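Peptidoglycan hydrolase FlgJ (Sphingomonas sp. A1, PDB 2ZYC) probably hydrolyses glycosidic bonds of periplasmic peptidoglycan so that the flagellar rod can be assembled, this chain being its C-terminal glycosyl hydrolase family 73 domain. Local coordinates at residues 21-24 / 25-28; 113-117 / 118-122. The protein carries 2 engineered substitutions. All coordinates share one frame; numbering follows the deposited sequence. Where two conformers were deposited one is given.

Contact 1 of 2, residues 21-24 / 25-28; sequences GVPA and HFLV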
loop_
_atom_site.group_PDB
_atom_site.type_symbol
_atom_site.label_atom_id
_atom_site.label_comp_id
_atom_site.label_asym_id
_atom_site.label_seq_id
_atom_site.Cartn_x
_atom_site.Cartn_y
_atom_site.Cartn_z
ATOM N N GLY A 21 8.896 -9.582 4.793
ATOM C CA GLY A 21 8.618 -11.009 4.905
ATOM C C GLY A 21 7.174 -11.409 4.626
ATOM O O GLY A 21 6.602 -12.230 5.347
ATOM N N VAL A 22 6.589 -10.819 3.581
ATOM C CA VAL A 22 5.218 -11.129 3.147
ATOM C C VAL A 22 5.187 -11.174 1.609
ATOM O O VAL A 22 6.099 -10.658 0.961
ATOM C CB VAL A 22 4.170 -10.091 3.678
ATOM C CG1 VAL A 22 4.189 -9.969 5.218
ATOM C CG2 VAL A 22 4.367 -8.727 3.033
ATOM N N PRO A 23 4.164 -11.814 1.013
ATOM C CA PRO A 23 4.098 -11.828 -0.465
ATOM C C PRO A 23 3.893 -10.435 -1.076
ATOM O O PRO A 23 3.152 -9.618 -0.523
ATOM C CB PRO A 23 2.897 -12.734 -0.759
ATOM C CG PRO A 23 2.702 -13.527 0.503
ATOM C CD PRO A 23 3.073 -12.604 1.610
ATOM N N ALA A 24 4.559 -10.180 -2.203
ATOM C CA ALA A 24 4.500 -8.885 -2.884
ATOM C C ALA A 24 3.077 -8.419 -3.202
ATOM O O ALA A 24 2.759 -7.239 -3.045
ATOM C CB ALA A 24 5.354 -8.904 -4.149
ATOM N N HIS A 25 2.214 -9.342 -3.625
ATOM C CA HIS A 25 0.860 -8.948 -4.012
ATOM C C HIS A 25 0.015 -8.455 -2.836
ATOM O O HIS A 25 -0.983 -7.759 -3.049
ATOM C CB HIS A 25 0.151 -10.052 -4.812
ATOM C CG HIS A 25 -0.381 -11.181 -3.987
ATOM N ND1 HIS A 25 0.435 -12.097 -3.355
ATOM C CD2 HIS A 25 -1.652 -11.583 -3.749
ATOM C CE1 HIS A 25 -0.313 -12.995 -2.740
ATOM N NE2 HIS A 25 -1.582 -12.705 -2.960
ATOM N N PHE A 26 0.408 -8.805 -1.607
ATOM C CA PHE A 26 -0.273 -8.245 -0.418
ATOM C C PHE A 26 -0.129 -6.720 -0.409
ATOM O O PHE A 26 -1.081 -5.997 -0.088
ATOM C CB PHE A 26 0.300 -8.800 0.896
ATOM C CG PHE A 26 -0.137 -10.209 1.229
ATOM C CD1 PHE A 26 -0.710 -11.043 0.274
ATOM C CD2 PHE A 26 0.061 -10.708 2.517
ATOM C CE1 PHE A 26 -1.104 -12.343 0.599
ATOM C CE2 PHE A 26 -0.314 -12.012 2.843
ATOM C CZ PHE A 26 -0.895 -12.827 1.874
ATOM N N LEU A 27 1.062 -6.243 -0.764
ATOM C CA LEU A 27 1.353 -4.809 -0.769
ATOM C C LEU A 27 0.740 -4.093 -1.972
ATOM O O LEU A 27 0.301 -2.944 -1.859
ATOM C CB LEU A 27 2.866 -4.564 -0.692
ATOM C CG LEU A 27 3.560 -5.089 0.574
ATOM C CD1 LEU A 27 5.033 -4.757 0.530
ATOM C CD2 LEU A 27 2.927 -4.526 1.848
ATOM N N VAL A 28 0.716 -4.772 -3.118
ATOM C CA VAL A 28 0.027 -4.261 -4.312
ATOM C C VAL A 28 -1.464 -4.097 -4.014
ATOM O O VAL A 28 -2.061 -3.064 -4.338
ATOM C CB VAL A 28 0.211 -5.191 -5.537
ATOM C CG1 VAL A 28 -0.637 -4.691 -6.729
ATOM C CG2 VAL A 28 1.699 -5.293 -5.925
#

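Contact 2 of 2, residues 113-117 / 118-122; sequences AGKTD and GHAFA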
loop_
_atom_site.group_PDB
_atom_site.type_symbol
_atom_site.label_atom_id
_atom_site.label_comp_id
_atom_site.label_asym_id
_atom_site.label_seq_id
_atom_site.Cartn_x
_atom_site.Cartn_y
_atom_site.Cartn_z
ATOM N N ALA A 113 5.333 -9.462 9.740
ATOM C CA ALA A 113 6.345 -10.309 9.123
ATOM C C ALA A 113 5.941 -11.775 9.138
ATOM O O ALA A 113 5.473 -12.288 10.152
ATOM C CB ALA A 113 7.692 -10.126 9.807
ATOM N N GLY A 114 6.108 -12.425 7.992
ATOM C CA GLY A 114 5.898 -13.865 7.882
ATOM C C GLY A 114 4.464 -14.292 7.640
ATOM O O GLY A 114 4.190 -15.491 7.540
ATOM N N LYS A 115 3.539 -13.334 7.585
ATOM C CA LYS A 115 2.143 -13.666 7.285
ATOM C C LYS A 115 2.016 -13.997 5.798
ATOM O O LYS A 115 2.553 -13.289 4.948
ATOM C CB LYS A 115 1.195 -12.533 7.691
ATOM C CG LYS A 115 1.156 -12.244 9.198
ATOM C CD LYS A 115 0.586 -13.415 10.005
ATOM C CE LYS A 115 0.573 -13.145 11.517
ATOM N NZ LYS A 115 1.937 -13.036 12.113
ATOM N N THR A 116 1.334 -15.096 5.490
ATOM C CA THR A 116 1.172 -15.517 4.098
ATOM C C THR A 116 -0.299 -15.681 3.748
ATOM O O THR A 116 -0.625 -16.186 2.681
ATOM C CB THR A 116 1.907 -16.842 3.786
ATOM O OG1 THR A 116 1.447 -17.857 4.684
ATOM C CG2 THR A 116 3.422 -16.673 3.903
ATOM N N ASP A 117 -1.170 -15.262 4.663
ATOM C CA ASP A 117 -2.609 -15.232 4.435
ATOM C C ASP A 117 -3.055 -13.770 4.433
ATOM O O ASP A 117 -2.669 -13.003 5.316
ATOM C CB ASP A 117 -3.339 -16.028 5.525
ATOM C CG ASP A 117 -4.841 -15.854 5.469
ATOM O OD1 ASP A 117 -5.485 -16.444 4.577
ATOM O OD2 ASP A 117 -5.383 -15.117 6.315
ATOM N N GLY A 118 -3.847 -13.390 3.435
ATOM C CA GLY A 118 -4.296 -12.000 3.291
ATOM C C GLY A 118 -4.974 -11.436 4.522
ATOM O O GLY A 118 -4.655 -10.330 4.962
ATOM N N HIS A 119 -5.910 -12.194 5.087
ATOM C CA HIS A 119 -6.667 -11.710 6.239
ATOM C C HIS A 119 -5.775 -11.561 7.472
ATOM O O HIS A 119 -5.884 -10.568 8.193
ATOM C CB HIS A 119 -7.875 -12.605 6.536
ATOM C CG HIS A 119 -8.933 -11.930 7.349
ATOM N ND1 HIS A 119 -8.922 -11.917 8.728
ATOM C CD2 HIS A 119 -10.029 -11.224 6.976
ATOM C CE1 HIS A 119 -9.970 -11.245 9.169
ATOM N NE2 HIS A 119 -10.655 -10.809 8.126
ATOM N N ALA A 120 -4.892 -12.541 7.698
ATOM C CA ALA A 120 -3.932 -12.495 8.809
ATOM C C ALA A 120 -3.040 -11.254 8.698
ATOM O O ALA A 120 -2.786 -10.553 9.695
ATOM C CB ALA A 120 -3.072 -13.761 8.819
ATOM N N PHE A 121 -2.575 -11.001 7.475
ATOM C CA PHE A 121 -1.743 -9.842 7.167
ATOM C C PHE A 121 -2.493 -8.546 7.487
ATOM O O PHE A 121 -1.976 -7.666 8.170
ATOM C CB PHE A 121 -1.307 -9.900 5.691
ATOM C CG PHE A 121 -0.717 -8.621 5.165
ATOM C CD1 PHE A 121 0.564 -8.223 5.536
ATOM C CD2 PHE A 121 -1.439 -7.825 4.273
ATOM C CE1 PHE A 121 1.114 -7.033 5.042
ATOM C CE2 PHE A 121 -0.900 -6.642 3.770
ATOM C CZ PHE A 121 0.386 -6.242 4.163
ATOM N N ALA A 122 -3.723 -8.450 7.003
ATOM C CA ALA A 122 -4.528 -7.256 7.229
ATOM C C ALA A 122 -4.821 -7.046 8.710
ATOM O O ALA A 122 -4.729 -5.933 9.204
ATOM C CB ALA A 122 -5.814 -7.322 6.411
HETATM O O HOH W 1 -7.046 -14.349 3.433
#

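Contact 1 of 2, residues 21-24 / 25-28
Pro23 and Phe26 make a local CH-pi contact at the start of helix 24-35, where the loop after helix 3-20 turns into the next helix. The proline ring lies over one face of the phenyl ring. Pro23 CD is 3.8 Å from the centroid of the Phe26 ring, 17° off the ring normal. Pro23 CG lies beside it over the same face, 3.9 Å from Phe26 CZ. Phe26 CG stands anti to its own carbonyl carbon (chi1 -76°), which sets the phenyl face against the proline. Next to it, His25 CG sits between the backbone N and the carbonyl carbon (chi1 78°). This torsion folds the imidazole back along the chain, and His25 ND1 comes 3.6 Å from Pro23 CB. Phe26 CD1 lies over a face of the same imidazole. The proline is thus in touch with both aromatic rings.

Backbone bonds start the helix at the same turn. Phe26 N donates to Pro23 O at 3.1 Å, in a bent bond. Ala24 O takes a straighter bond from Val28 N at 3.2 Å, and a weak one from Leu27 N. Val22 CB comes obliquely to the Phe26 ring, on the proline's side, 4.3 Å from Phe26 CD2.

Several helices surround this turn. Leu27 and Val28 pack on alanines of helix 3-20. His25 reaches Leu149 and Leu153 of helix 147-156, while Phe26 meets Ile144 of helix 136-145 and Phe121 of helix 118-127.

Contact 2 of 2, residues 113-117 / 118-122
Asp117 reaches forward over the first turn of helix 118-127, where it caps the amide of Ala120. Asp117 CB lies 4.0 Å from Ala120 CB. Asp117 CG is anti to the backbone N (chi1 171°), which carries the carboxylate toward the amides at the helix start. There the two oxygens take different partners. Asp117 OD2 accepts from Ala120 N at 3.0 Å, with a nearly straight N-H angle of 160°. The amide meets Asp117 OD2 on its anti side, 25° out of the carboxylate plane. Asp117 OD1 instead accepts from a water 2.9 Å away, and this water in turn accepts from His119 N. The carboxylate thus grips Ala120 N directly, and a water links its other oxygen to His119 N. Its negative charge at the N-terminal end of a helix would probably be favoured by the helix dipole.

The main chain of the same residue supplies the first helical bond. Asp117 O accepts from Phe121 N at 2.9 Å.

Lys115 adds an apolar contact to the same turn. Lys115 CB is 4.1 Å from Phe121 CB, and Lys115 CD is 3.9 Å from Ala120 CB. The chain is bent at chi2 and chi4, and its amine ends on the backbone oxygen of Lys111. His119 turns the other way, to Arg123 and Asp138.

A side chain just before the helix that accepts from the amide three positions on is the classical N-cap, made here by an aspartate at the loop-to-helix junction.

Overall arrangement
Contact 1 and contact 2 are two helix starts lying side by side, with centres about 9 Å apart. The loops before the two helices are probably joined by a backbone hydrogen bond, Gly21 O to Gly114 N at 2.7 Å. The proline of contact 1 also touches the other loop, with Pro23 CD 3.4 Å from Lys115 O. Phe26 also packs against helix 118-127. Its CZ is 3.4 Å from Gly118 N, and its CD2 is 3.5 Å from Phe121 CG, the two ring planes being turned by about 45°. The pairing thus joins helices 24-35 and 118-127 within the lysozyme-clan glucosaminidase domain. Both are structural, one mainly ring packing and the other a helix cap.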